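Local coordinates for glyoxalase family protein (Bacillus cereus, PDB 1ZSW) that binds zinc and belongs to the glyoxalase (vicinal oxygen chelate) family, although the reaction it may catalyse is unknown, at residues G53-K58 against G306-L311; D75-P80 against H163-E168; T134-P139 against M181-L186; R138-F143 against R150-V155. All blocks are in the same frame, centred on the assembly; numbering follows the deposited sequence. Where two conformers were deposited one is given.

Interaction 1: G53-K58 against G306-L311; sequences GLRRVK and GDVEHL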
loop_
_atom_site.group_PDB
_atom_site.type_symbol
_atom_site.label_atom_id
_atom_site.label_comp_id
_atom_site.label_asym_id
_atom_site.label_seq_id
_atom_site.Cartn_x
_atom_site.Cartn_y
_atom_site.Cartn_z
ATOM N N GLY A 53 7.203 -14.574 -0.542
ATOM C CA GLY A 53 8.634 -14.343 -0.644
ATOM C C GLY A 53 9.123 -12.957 -0.266
ATOM O O GLY A 53 10.247 -12.606 -0.604
ATOM N N LEU A 54 8.246 -12.130 0.333
ATOM C CA LEU A 54 8.603 -10.754 0.680
ATOM C C LEU A 54 9.464 -10.807 1.939
ATOM O O LEU A 54 9.392 -11.789 2.696
ATOM C CB LEU A 54 7.365 -9.897 0.981
ATOM C CG LEU A 54 6.381 -9.829 -0.190
ATOM C CD1 LEU A 54 5.169 -9.062 0.319
ATOM C CD2 LEU A 54 6.944 -9.097 -1.356
ATOM N N ARG A 55 10.259 -9.751 2.138
ATOM C CA ARG A 55 11.014 -9.648 3.402
ATOM C C ARG A 55 10.152 -9.073 4.505
ATOM O O ARG A 55 9.448 -8.100 4.262
ATOM C CB ARG A 55 12.198 -8.712 3.231
ATOM C CG ARG A 55 13.128 -8.711 4.503
ATOM C CD ARG A 55 14.365 -7.881 4.227
ATOM N NE ARG A 55 15.316 -8.190 5.311
ATOM C CZ ARG A 55 16.518 -7.651 5.456
ATOM N NH1 ARG A 55 16.974 -6.760 4.595
ATOM N NH2 ARG A 55 17.271 -8.055 6.472
ATOM N N ARG A 56 10.215 -9.646 5.713
ATOM C CA ARG A 56 9.584 -8.970 6.847
ATOM C C ARG A 56 10.544 -7.896 7.270
ATOM O O ARG A 56 11.591 -8.199 7.851
ATOM C CB ARG A 56 9.254 -9.902 8.002
ATOM C CG ARG A 56 8.632 -9.086 9.166
ATOM C CD ARG A 56 8.168 -9.988 10.258
ATOM N NE ARG A 56 9.306 -10.333 11.123
ATOM C CZ ARG A 56 9.667 -11.572 11.447
ATOM N NH1 ARG A 56 9.003 -12.632 10.992
ATOM N NH2 ARG A 56 10.700 -11.755 12.259
ATOM N N VAL A 57 10.226 -6.656 6.925
ATOM C CA VAL A 57 11.183 -5.552 7.091
ATOM C C VAL A 57 11.058 -4.901 8.457
ATOM O O VAL A 57 11.963 -4.187 8.871
ATOM C CB VAL A 57 11.119 -4.502 5.947
ATOM C CG1 VAL A 57 11.552 -5.149 4.631
ATOM C CG2 VAL A 57 9.693 -3.926 5.764
ATOM N N LYS A 58 9.931 -5.104 9.136
ATOM C CA LYS A 58 9.754 -4.535 10.471
ATOM C C LYS A 58 8.706 -5.282 11.253
ATOM O O LYS A 58 7.600 -5.572 10.760
ATOM C CB LYS A 58 9.410 -3.034 10.423
ATOM C CG LYS A 58 9.882 -2.258 11.682
ATOM C CD LYS A 58 11.085 -1.370 11.280
ATOM C CE LYS A 58 12.066 -1.109 12.405
ATOM N NZ LYS A 58 13.444 -0.891 11.843
ATOM N N GLY A 306 18.330 1.017 12.250
ATOM C CA GLY A 306 18.889 -0.329 12.156
ATOM C C GLY A 306 19.608 -0.583 10.857
ATOM O O GLY A 306 19.396 0.129 9.869
ATOM N N ASP A 307 20.468 -1.596 10.862
ATOM C CA ASP A 307 21.174 -2.026 9.661
ATOM C C ASP A 307 20.265 -2.864 8.770
ATOM O O ASP A 307 19.406 -3.608 9.271
ATOM C CB ASP A 307 22.407 -2.848 10.036
ATOM C CG ASP A 307 22.065 -4.036 10.914
ATOM O OD1 ASP A 307 22.112 -5.178 10.408
ATOM O OD2 ASP A 307 21.725 -3.833 12.104
ATOM N N VAL A 308 20.464 -2.741 7.459
ATOM C CA VAL A 308 19.761 -3.568 6.467
ATOM C C VAL A 308 19.915 -5.066 6.763
ATOM O O VAL A 308 18.973 -5.853 6.587
ATOM C CB VAL A 308 20.241 -3.247 5.017
ATOM C CG1 VAL A 308 19.558 -4.137 3.991
ATOM C CG2 VAL A 308 19.992 -1.790 4.671
ATOM N N GLU A 309 21.094 -5.473 7.225
ATOM C CA GLU A 309 21.345 -6.896 7.458
ATOM C C GLU A 309 20.357 -7.576 8.399
ATOM O O GLU A 309 20.033 -8.745 8.212
ATOM C CB GLU A 309 22.788 -7.155 7.920
ATOM C CG GLU A 309 23.692 -7.660 6.805
ATOM C CD GLU A 309 23.369 -9.092 6.372
ATOM O OE1 GLU A 309 23.450 -9.379 5.157
ATOM O OE2 GLU A 309 23.031 -9.931 7.241
ATOM N N HIS A 310 19.859 -6.839 9.385
ATOM C CA HIS A 310 19.055 -7.436 10.449
ATOM C C HIS A 310 17.614 -6.895 10.558
ATOM O O HIS A 310 16.918 -7.170 11.535
ATOM C CB HIS A 310 19.808 -7.323 11.782
ATOM C CG HIS A 310 21.061 -8.142 11.820
ATOM N ND1 HIS A 310 21.043 -9.519 11.867
ATOM C CD2 HIS A 310 22.368 -7.785 11.778
ATOM C CE1 HIS A 310 22.283 -9.978 11.865
ATOM N NE2 HIS A 310 23.105 -8.944 11.812
ATOM N N LEU A 311 17.169 -6.144 9.547
ATOM C CA LEU A 311 15.786 -5.637 9.502
ATOM C C LEU A 311 14.802 -6.741 9.786
ATOM O O LEU A 311 14.910 -7.830 9.213
ATOM C CB LEU A 311 15.436 -5.089 8.121
ATOM C CG LEU A 311 15.978 -3.732 7.680
ATOM C CD1 LEU A 311 15.497 -3.453 6.269
ATOM C CD2 LEU A 311 15.563 -2.599 8.617
HETATM O O HOH W 1 14.581 -10.126 7.421
#
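Arg55 reaches out of strand 55-62 and crosses Val308 and Leu311 at about right angles. CG is anti to the backbone N (chi1 -173°) and the chain stays extended to NE, which carries the charged group across to the 306-311 loop. There the guanidinium edge turns to two carbonyls: NH2 donates to Val308 O at 2.8 Å, arriving almost in line with the C=O, while NH1 to the same oxygen and NH2 to Glu309 O are weak. Leu311 CB sits over the centre of one guanidinium face, 3.9 Å from Arg55 CZ. A water joins the remaining edge to the loop, accepting from Arg55 NE at 3.0 Å and donating to Leu311 O. NH1 also bonds to Lys76 O, so the arginine bridges two loops. Lys58 NZ passes Leu311 CD2 and makes a salt bridge with Asp305. Further along the strand, Val57 and Lys58 both face Phe72 in a classic beta bulge, on an edge strand of the eight-stranded sheet that carries the zinc ligands.

Interaction 2: D75-P80 against H163-E168; sequences DKTGSP and HWETWE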
loop_
_atom_site.group_PDB
_atom_site.type_symbol
_atom_site.label_atom_id
_atom_site.label_comp_id
_atom_site.label_asym_id
_atom_site.label_seq_id
_atom_site.Cartn_x
_atom_site.Cartn_y
_atom_site.Cartn_z
ATOM N N ASP A 75 10.405 -5.085 0.113
ATOM C CA ASP A 75 11.626 -5.461 -0.590
ATOM C C ASP A 75 12.789 -5.504 0.404
ATOM O O ASP A 75 12.576 -5.489 1.602
ATOM C CB ASP A 75 11.898 -4.539 -1.803
ATOM C CG ASP A 75 12.394 -3.149 -1.430
ATOM O OD1 ASP A 75 12.354 -2.813 -0.245
ATOM O OD2 ASP A 75 12.801 -2.381 -2.347
ATOM N N LYS A 76 14.009 -5.540 -0.123
ATOM C CA LYS A 76 15.205 -5.680 0.748
ATOM C C LYS A 76 15.213 -4.696 1.923
ATOM O O LYS A 76 15.549 -5.076 3.050
ATOM C CB LYS A 76 16.475 -5.507 -0.080
ATOM C CG LYS A 76 17.782 -5.748 0.702
ATOM C CD LYS A 76 18.960 -5.466 -0.224
ATOM C CE LYS A 76 20.286 -5.589 0.506
ATOM N NZ LYS A 76 20.539 -7.020 0.814
ATOM N N THR A 77 14.826 -3.450 1.674
ATOM C CA THR A 77 14.841 -2.416 2.729
ATOM C C THR A 77 13.448 -1.908 3.122
ATOM O O THR A 77 13.296 -0.959 3.902
ATOM C CB THR A 77 15.677 -1.182 2.319
ATOM O OG1 THR A 77 15.104 -0.580 1.153
ATOM C CG2 THR A 77 17.119 -1.575 2.026
ATOM N N GLY A 78 12.417 -2.503 2.548
ATOM C CA GLY A 78 11.083 -2.007 2.832
ATOM C C GLY A 78 10.900 -0.647 2.200
ATOM O O GLY A 78 10.235 0.229 2.776
ATOM N N SER A 79 11.429 -0.457 0.995
ATOM C CA SER A 79 11.422 0.884 0.390
ATOM C C SER A 79 9.994 1.341 0.025
ATOM O O SER A 79 9.113 0.489 -0.156
ATOM C CB SER A 79 12.337 0.926 -0.804
ATOM O OG SER A 79 11.833 0.104 -1.801
ATOM N N PRO A 80 9.758 2.661 -0.021
ATOM C CA PRO A 80 8.452 3.190 -0.410
ATOM C C PRO A 80 7.982 2.556 -1.710
ATOM O O PRO A 80 8.748 2.456 -2.701
ATOM C CB PRO A 80 8.725 4.671 -0.625
ATOM C CG PRO A 80 9.754 4.966 0.488
ATOM C CD PRO A 80 10.679 3.755 0.392
ATOM N N HIS A 163 14.581 2.784 -6.618
ATOM C CA HIS A 163 15.111 2.340 -5.324
ATOM C C HIS A 163 14.727 0.921 -4.876
ATOM O O HIS A 163 15.295 0.416 -3.924
ATOM C CB HIS A 163 14.855 3.352 -4.203
ATOM C CG HIS A 163 13.413 3.558 -3.865
ATOM N ND1 HIS A 163 12.813 4.797 -3.893
ATOM C CD2 HIS A 163 12.455 2.690 -3.457
ATOM C CE1 HIS A 163 11.543 4.686 -3.541
ATOM N NE2 HIS A 163 11.302 3.418 -3.265
ATOM N N TRP A 164 13.787 0.281 -5.567
ATOM C CA TRP A 164 13.418 -1.095 -5.225
ATOM C C TRP A 164 14.582 -2.097 -5.372
ATOM O O TRP A 164 15.380 -1.983 -6.302
ATOM C CB TRP A 164 12.250 -1.544 -6.100
ATOM C CG TRP A 164 10.946 -0.819 -5.833
ATOM C CD1 TRP A 164 10.673 0.087 -4.834
ATOM C CD2 TRP A 164 9.718 -0.999 -6.556
ATOM N NE1 TRP A 164 9.369 0.501 -4.921
ATOM C CE2 TRP A 164 8.758 -0.161 -5.963
ATOM C CE3 TRP A 164 9.347 -1.779 -7.664
ATOM C CZ2 TRP A 164 7.436 -0.089 -6.427
ATOM C CZ3 TRP A 164 8.034 -1.696 -8.145
ATOM C CH2 TRP A 164 7.093 -0.861 -7.517
ATOM N N GLU A 165 14.672 -3.056 -4.449
ATOM C CA GLU A 165 15.695 -4.108 -4.514
ATOM C C GLU A 165 15.158 -5.467 -4.146
ATOM O O GLU A 165 14.541 -5.638 -3.095
ATOM C CB GLU A 165 16.835 -3.792 -3.554
ATOM C CG GLU A 165 17.701 -2.660 -3.999
ATOM C CD GLU A 165 18.684 -2.259 -2.915
ATOM O OE1 GLU A 165 18.254 -1.675 -1.886
ATOM O OE2 GLU A 165 19.880 -2.560 -3.099
ATOM N N THR A 166 15.438 -6.462 -4.977
ATOM C CA THR A 166 15.014 -7.817 -4.649
ATOM C C THR A 166 15.791 -8.345 -3.429
ATOM O O THR A 166 16.888 -7.885 -3.089
ATOM C CB THR A 166 15.159 -8.788 -5.861
ATOM O OG1 THR A 166 16.512 -8.772 -6.317
ATOM C CG2 THR A 166 14.236 -8.370 -7.036
ATOM N N TRP A 167 15.175 -9.318 -2.784
ATOM C CA TRP A 167 15.593 -9.831 -1.499
ATOM C C TRP A 167 16.326 -11.148 -1.671
ATOM O O TRP A 167 15.742 -12.132 -2.108
ATOM C CB TRP A 167 14.318 -9.993 -0.669
ATOM C CG TRP A 167 14.428 -10.616 0.647
ATOM C CD1 TRP A 167 13.556 -11.513 1.192
ATOM C CD2 TRP A 167 15.449 -10.402 1.619
ATOM N NE1 TRP A 167 13.968 -11.866 2.443
ATOM C CE2 TRP A 167 15.122 -11.192 2.738
ATOM C CE3 TRP A 167 16.594 -9.598 1.663
ATOM C CZ2 TRP A 167 15.903 -11.220 3.887
ATOM C CZ3 TRP A 167 17.371 -9.616 2.817
ATOM C CH2 TRP A 167 17.019 -10.426 3.905
ATOM N N GLU A 168 17.612 -11.176 -1.293
ATOM C CA GLU A 168 18.468 -12.334 -1.580
ATOM C C GLU A 168 18.193 -13.574 -0.723
ATOM O O GLU A 168 18.699 -14.663 -1.022
ATOM C CB GLU A 168 19.956 -11.957 -1.461
ATOM C CG GLU A 168 20.420 -11.665 -0.023
ATOM C CD GLU A 168 20.393 -10.183 0.343
ATOM O OE1 GLU A 168 21.244 -9.775 1.183
ATOM O OE2 GLU A 168 19.531 -9.427 -0.186
HETATM O O HOH W 2 15.373 -1.808 -0.961
#
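Two irregular loops run alongside each other and share one backbone bond, Lys76 N to Glu165 O at 3.0 Å, with the donor tilted slightly from the carbonyl plane. The first is the turn joining strands 69-74 and 83-88 of the sheet that carries the zinc ligands, and the Asp75 carboxylate folds back over it to collect its N-H groups. Its OD1 accepts a nearly straight bond from Ser79 N (2.8 Å, 170°) and weak ones from Thr77 N and Gly78 N. OD2 is gripped from opposite faces of the carboxylate by Ser79 OG and by Glu165 N of the other loop, the latter at 2.9 Å; these donors should help keep the acid ionised and fix its rotation. Lys76 crosses Trp167 at about a right angle and bends only at its last torsion, placing NZ 2.8 Å from Glu168 OE2 in a salt bridge on the syn lone pair. A water donates to Glu165 OE1 and, weakly, to Asp75 OD2. The far end is aromatic: the rings of His163 and Trp164 both turn an N-H to Pro80 O. His163 NE2 lies in the carbonyl plane at 2.8 Å, on a lone pair, while Trp164 NE1 stands 3.0 Å from the same oxygen, which is only 1° out of the indole plane.

Interaction 3: T134-P139 against M181-L186; sequences TYANRP and MGSVEL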
loop_
_atom_site.group_PDB
_atom_site.type_symbol
_atom_site.label_atom_id
_atom_site.label_comp_id
_atom_site.label_asym_id
_atom_site.label_seq_id
_atom_site.Cartn_x
_atom_site.Cartn_y
_atom_site.Cartn_z
ATOM N N THR A 134 -6.432 -10.441 -17.338
ATOM C CA THR A 134 -6.034 -9.092 -17.649
ATOM C C THR A 134 -6.552 -8.295 -16.451
ATOM O O THR A 134 -7.600 -8.634 -15.898
ATOM C CB THR A 134 -6.672 -8.693 -18.989
ATOM O OG1 THR A 134 -6.157 -9.572 -20.018
ATOM C CG2 THR A 134 -6.366 -7.264 -19.353
ATOM N N TYR A 135 -5.778 -7.314 -15.990
ATOM C CA TYR A 135 -6.279 -6.390 -14.974
ATOM C C TYR A 135 -5.705 -5.026 -15.267
ATOM O O TYR A 135 -4.512 -4.891 -15.409
ATOM C CB TYR A 135 -5.920 -6.861 -13.554
ATOM C CG TYR A 135 -6.513 -5.938 -12.529
ATOM C CD1 TYR A 135 -5.832 -4.784 -12.143
ATOM C CD2 TYR A 135 -7.749 -6.217 -11.952
ATOM C CE1 TYR A 135 -6.394 -3.903 -11.220
ATOM C CE2 TYR A 135 -8.338 -5.340 -11.033
ATOM C CZ TYR A 135 -7.618 -4.189 -10.658
ATOM O OH TYR A 135 -8.172 -3.293 -9.756
ATOM N N ALA A 136 -6.571 -4.016 -15.401
ATOM C CA ALA A 136 -6.157 -2.672 -15.781
ATOM C C ALA A 136 -5.162 -2.649 -16.940
ATOM O O ALA A 136 -4.111 -1.990 -16.888
ATOM C CB ALA A 136 -5.583 -1.916 -14.548
ATOM N N ASN A 137 -5.486 -3.428 -17.979
ATOM C CA ASN A 137 -4.709 -3.452 -19.209
ATOM C C ASN A 137 -3.324 -4.096 -19.124
ATOM O O ASN A 137 -2.478 -3.868 -19.980
ATOM C CB ASN A 137 -4.659 -2.058 -19.832
ATOM C CG ASN A 137 -6.055 -1.548 -20.217
ATOM O OD1 ASN A 137 -6.800 -2.235 -20.913
ATOM N ND2 ASN A 137 -6.406 -0.360 -19.754
ATOM N N ARG A 138 -3.116 -4.923 -18.102
ATOM C CA ARG A 138 -1.879 -5.668 -17.951
ATOM C C ARG A 138 -2.167 -7.145 -17.778
ATOM O O ARG A 138 -3.152 -7.515 -17.146
ATOM C CB ARG A 138 -1.102 -5.158 -16.713
ATOM C CG ARG A 138 -0.712 -3.716 -16.826
ATOM C CD ARG A 138 0.314 -3.296 -15.732
ATOM N NE ARG A 138 0.580 -1.864 -15.868
ATOM C CZ ARG A 138 -0.255 -0.928 -15.411
ATOM N NH1 ARG A 138 -1.358 -1.305 -14.792
ATOM N NH2 ARG A 138 0.023 0.366 -15.562
ATOM N N PRO A 139 -1.290 -8.036 -18.318
ATOM C CA PRO A 139 -1.447 -9.443 -17.997
ATOM C C PRO A 139 -1.380 -9.647 -16.487
ATOM O O PRO A 139 -0.590 -8.996 -15.827
ATOM C CB PRO A 139 -0.255 -10.127 -18.710
ATOM C CG PRO A 139 0.283 -9.114 -19.647
ATOM C CD PRO A 139 -0.151 -7.763 -19.211
ATOM N N MET A 181 4.309 -2.376 -5.374
ATOM C CA MET A 181 2.892 -2.125 -5.672
ATOM C C MET A 181 2.692 -1.615 -7.061
ATOM O O MET A 181 3.430 -0.757 -7.533
ATOM C CB MET A 181 2.317 -1.081 -4.691
ATOM C CG MET A 181 2.359 -1.638 -3.276
ATOM S SD MET A 181 2.072 -0.305 -2.033
ATOM C CE MET A 181 0.375 -0.087 -2.413
ATOM N N GLY A 182 1.598 -2.088 -7.671
ATOM C CA GLY A 182 1.085 -1.492 -8.923
ATOM C C GLY A 182 -0.311 -0.920 -8.692
ATOM O O GLY A 182 -0.513 -0.152 -7.749
ATOM N N SER A 183 -1.284 -1.264 -9.531
ATOM C CA SER A 183 -2.634 -0.734 -9.391
ATOM C C SER A 183 -3.197 -1.009 -8.011
ATOM O O SER A 183 -3.093 -2.147 -7.534
ATOM C CB SER A 183 -3.567 -1.467 -10.369
ATOM O OG SER A 183 -2.960 -1.589 -11.635
ATOM N N VAL A 184 -3.849 -0.012 -7.411
ATOM C CA VAL A 184 -4.634 -0.244 -6.168
ATOM C C VAL A 184 -6.075 0.090 -6.513
ATOM O O VAL A 184 -6.312 1.082 -7.139
ATOM C CB VAL A 184 -4.129 0.643 -4.998
ATOM C CG1 VAL A 184 -5.048 0.501 -3.795
ATOM C CG2 VAL A 184 -2.689 0.190 -4.566
ATOM N N GLU A 185 -6.987 -0.792 -6.121
ATOM C CA GLU A 185 -8.417 -0.659 -6.499
ATOM C C GLU A 185 -9.210 -0.033 -5.353
ATOM O O GLU A 185 -9.140 -0.519 -4.183
ATOM C CB GLU A 185 -8.957 -2.049 -6.760
ATOM C CG GLU A 185 -10.363 -2.077 -7.328
ATOM C CD GLU A 185 -10.808 -3.505 -7.476
ATOM O OE1 GLU A 185 -10.412 -4.140 -8.511
ATOM O OE2 GLU A 185 -11.497 -4.023 -6.556
ATOM N N LEU A 186 -9.977 0.996 -5.706
ATOM C CA LEU A 186 -10.908 1.690 -4.771
ATOM C C LEU A 186 -12.326 1.427 -5.304
ATOM O O LEU A 186 -12.555 1.647 -6.497
ATOM C CB LEU A 186 -10.643 3.207 -4.763
ATOM C CG LEU A 186 -9.199 3.642 -4.474
ATOM C CD1 LEU A 186 -9.049 5.141 -4.391
ATOM C CD2 LEU A 186 -8.687 3.000 -3.170
HETATM O O HOH W 3 -2.806 -3.535 -13.900
#
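The Tyr135 ring meets strand 180-188 with its edge: Ser183 CB lies near the ring plane, 3.8 Å from CE1, and Glu185 OE1 lies near the same plane beside the hydroxyl. Ring and carboxylate planes are 29° apart. With chi1 at -177° the Tyr135 ring swings beside the carbonyl carbon, and OH reaches across to donate to Glu185 OE1 at 2.7 Å, on the anti side of the carboxylate and somewhat out of its plane. Glu185 is extended, and its CB also comes close to the hydroxyl. Arg104 NE makes a salt bridge to OE1 and Thr103 OG1 bonds to OE2, so both oxygens of this buried acid are occupied, which probably favours its charged form. A water fills the other end of the contact: it donates to Tyr135 O at 2.7 Å and to Ser183 OG at 3.0 Å, and accepts from Arg138 NH1 at 2.8 Å in the guanidinium plane. Ser183 OG and Arg138 NH1 are further drawn together by Glu226, which bonds to both. Tyr135 to Arg138 form a type I' turn, the tight reversal of a two-residue beta hairpin, closed by backbone bonds between its ends. This hairpin joins strands 133-135 and 138-144; Tyr135 packs on Val152 and Leu154 of strand 150-155 and on Val228, beside strand 180-188, which pairs antiparallel with 101-109 and parallel with 227-231.

Interaction 4: R138-F143 against R150-V155; sequences RPALQF and RLVLLV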
loop_
_atom_site.group_PDB
_atom_site.type_symbol
_atom_site.label_atom_id
_atom_site.label_comp_id
_atom_site.label_asym_id
_atom_site.label_seq_id
_atom_site.Cartn_x
_atom_site.Cartn_y
_atom_site.Cartn_z
ATOM N N ARG A 138 -3.116 -4.923 -18.102
ATOM C CA ARG A 138 -1.879 -5.668 -17.951
ATOM C C ARG A 138 -2.167 -7.145 -17.778
ATOM O O ARG A 138 -3.152 -7.515 -17.146
ATOM C CB ARG A 138 -1.102 -5.158 -16.713
ATOM C CG ARG A 138 -0.712 -3.716 -16.826
ATOM C CD ARG A 138 0.314 -3.296 -15.732
ATOM N NE ARG A 138 0.580 -1.864 -15.868
ATOM C CZ ARG A 138 -0.255 -0.928 -15.411
ATOM N NH1 ARG A 138 -1.358 -1.305 -14.792
ATOM N NH2 ARG A 138 0.023 0.366 -15.562
ATOM N N PRO A 139 -1.290 -8.036 -18.318
ATOM C CA PRO A 139 -1.447 -9.443 -17.997
ATOM C C PRO A 139 -1.380 -9.647 -16.487
ATOM O O PRO A 139 -0.590 -8.996 -15.827
ATOM C CB PRO A 139 -0.255 -10.127 -18.710
ATOM C CG PRO A 139 0.283 -9.114 -19.647
ATOM C CD PRO A 139 -0.151 -7.763 -19.211
ATOM N N ALA A 140 -2.222 -10.513 -15.961
ATOM C CA ALA A 140 -2.454 -10.589 -14.517
ATOM C C ALA A 140 -2.845 -11.972 -14.014
ATOM O O ALA A 140 -3.340 -12.831 -14.790
ATOM C CB ALA A 140 -3.556 -9.577 -14.149
ATOM N N LEU A 141 -2.676 -12.182 -12.703
ATOM C CA LEU A 141 -3.167 -13.357 -12.023
ATOM C C LEU A 141 -3.729 -12.931 -10.701
ATOM O O LEU A 141 -2.982 -12.416 -9.855
ATOM C CB LEU A 141 -2.026 -14.383 -11.806
ATOM C CG LEU A 141 -2.298 -15.733 -11.153
ATOM C CD1 LEU A 141 -3.170 -16.673 -12.029
ATOM C CD2 LEU A 141 -0.957 -16.430 -10.827
ATOM N N GLN A 142 -5.033 -13.087 -10.537
ATOM C CA GLN A 142 -5.685 -12.709 -9.289
ATOM C C GLN A 142 -5.509 -13.768 -8.225
ATOM O O GLN A 142 -5.477 -14.960 -8.506
ATOM C CB GLN A 142 -7.190 -12.458 -9.495
ATOM C CG GLN A 142 -7.497 -11.251 -10.338
ATOM C CD GLN A 142 -8.986 -11.137 -10.639
ATOM O OE1 GLN A 142 -9.820 -11.766 -9.986
ATOM N NE2 GLN A 142 -9.318 -10.340 -11.634
ATOM N N PHE A 143 -5.375 -13.350 -6.970
ATOM C CA PHE A 143 -5.339 -14.322 -5.882
ATOM C C PHE A 143 -5.850 -13.704 -4.567
ATOM O O PHE A 143 -6.125 -12.507 -4.517
ATOM C CB PHE A 143 -3.918 -14.921 -5.720
ATOM C CG PHE A 143 -2.874 -13.935 -5.222
ATOM C CD1 PHE A 143 -2.456 -14.006 -3.909
ATOM C CD2 PHE A 143 -2.285 -13.025 -6.077
ATOM C CE1 PHE A 143 -1.446 -13.144 -3.436
ATOM C CE2 PHE A 143 -1.284 -12.123 -5.618
ATOM C CZ PHE A 143 -0.869 -12.215 -4.289
ATOM N N ARG A 150 -7.966 -9.462 -1.276
ATOM C CA ARG A 150 -7.827 -9.663 -2.702
ATOM C C ARG A 150 -6.598 -8.969 -3.219
ATOM O O ARG A 150 -6.410 -7.756 -2.953
ATOM C CB ARG A 150 -9.090 -9.178 -3.452
ATOM C CG ARG A 150 -10.338 -10.023 -3.083
ATOM C CD ARG A 150 -11.613 -9.282 -3.492
ATOM N NE ARG A 150 -12.015 -8.314 -2.458
ATOM C CZ ARG A 150 -13.077 -7.515 -2.568
ATOM N NH1 ARG A 150 -13.838 -7.555 -3.662
ATOM N NH2 ARG A 150 -13.382 -6.688 -1.583
ATOM N N LEU A 151 -5.753 -9.749 -3.915
ATOM C CA LEU A 151 -4.551 -9.262 -4.579
ATOM C C LEU A 151 -4.464 -9.662 -6.045
ATOM O O LEU A 151 -5.219 -10.529 -6.499
ATOM C CB LEU A 151 -3.275 -9.758 -3.826
ATOM C CG LEU A 151 -3.237 -9.455 -2.326
ATOM C CD1 LEU A 151 -3.635 -10.674 -1.519
ATOM C CD2 LEU A 151 -1.810 -8.997 -1.905
ATOM N N VAL A 152 -3.636 -8.984 -6.804
ATOM C CA VAL A 152 -3.474 -9.344 -8.209
ATOM C C VAL A 152 -2.033 -9.124 -8.639
ATOM O O VAL A 152 -1.460 -8.044 -8.416
ATOM C CB VAL A 152 -4.498 -8.597 -9.122
ATOM C CG1 VAL A 152 -4.313 -7.070 -9.082
ATOM C CG2 VAL A 152 -4.364 -9.071 -10.598
ATOM N N LEU A 153 -1.431 -10.166 -9.223
ATOM C CA LEU A 153 -0.119 -10.016 -9.800
ATOM C C LEU A 153 -0.214 -9.411 -11.199
ATOM O O LEU A 153 -1.100 -9.805 -11.995
ATOM C CB LEU A 153 0.610 -11.357 -9.847
ATOM C CG LEU A 153 0.778 -12.126 -8.564
ATOM C CD1 LEU A 153 1.473 -13.438 -8.864
ATOM C CD2 LEU A 153 1.634 -11.320 -7.549
ATOM N N LEU A 154 0.650 -8.463 -11.490
ATOM C CA LEU A 154 0.553 -7.667 -12.721
ATOM C C LEU A 154 1.909 -7.614 -13.417
ATOM O O LEU A 154 2.940 -7.347 -12.791
ATOM C CB LEU A 154 0.137 -6.242 -12.390
ATOM C CG LEU A 154 -1.160 -5.993 -11.617
ATOM C CD1 LEU A 154 -1.173 -4.508 -11.109
ATOM C CD2 LEU A 154 -2.388 -6.360 -12.492
ATOM N N VAL A 155 1.935 -7.856 -14.713
ATOM C CA VAL A 155 3.206 -7.853 -15.411
ATOM C C VAL A 155 3.738 -6.482 -15.661
ATOM O O VAL A 155 3.068 -5.641 -16.259
ATOM C CB VAL A 155 3.175 -8.696 -16.716
ATOM C CG1 VAL A 155 4.469 -8.501 -17.475
ATOM C CG2 VAL A 155 2.951 -10.142 -16.356
#
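Leu141 O receives Leu153 N at 2.8 Å, and Leu141 N returns the bond to Leu153 O, one of two antiparallel hydrogen-bonded pairs in the hairpin of strands 138-144 and 150-155. The other is Phe143 with Leu151, whose Phe143 N to Leu151 O bond is nearly straight at 176°; Val155 N adds a bond to Pro139 O. Alternating with them are the non-hydrogen-bonded pairs Ala140 with Leu154 and Gln142 with Val152. Phe143 puts CG between its backbone N and carbonyl carbon (chi1 68°), bringing the ring back over the neighbouring strand. Leu151 CB lies over one face, offset toward the rim, in a CH-pi contact 3.5 Å from Phe143 CZ; Leu153 CD2 meets CE2 obliquely at 3.6 Å. On the opposite sheet face Ala140 CB touches Val152 CG2 and Leu154 CD2. Backbone groups are thus paired across the hairpin, Ala140, Gln142, Arg150 and Val152 bond outward to Thr133, Ser130, Ile105 and Leu107, and Phe143 and Leu153 meet helix 112-124 through apolar contacts.

How the interactions relate
From the N terminus, residues 53-58 open the longest loop, closed by 306-311, and interactions 2, 3 and 4 all fall within it. Interaction 2 starts next, at 75-80, and closes at 163-168; interaction 4 lies wholly inside that span as a short hairpin. Interaction 3 starts inside it but ends beyond, at 181-186, so interactions 2 and 3 cross. Interactions 1 and 2 touch through Arg55 and Lys76, tying the late loop and the 163-168 linker to the edge of the sheet with the zinc ligands. Interactions 3 and 4 share Arg138 and Pro139 and lie in the other sheet. Trp164 touching Met181 connects the two groups.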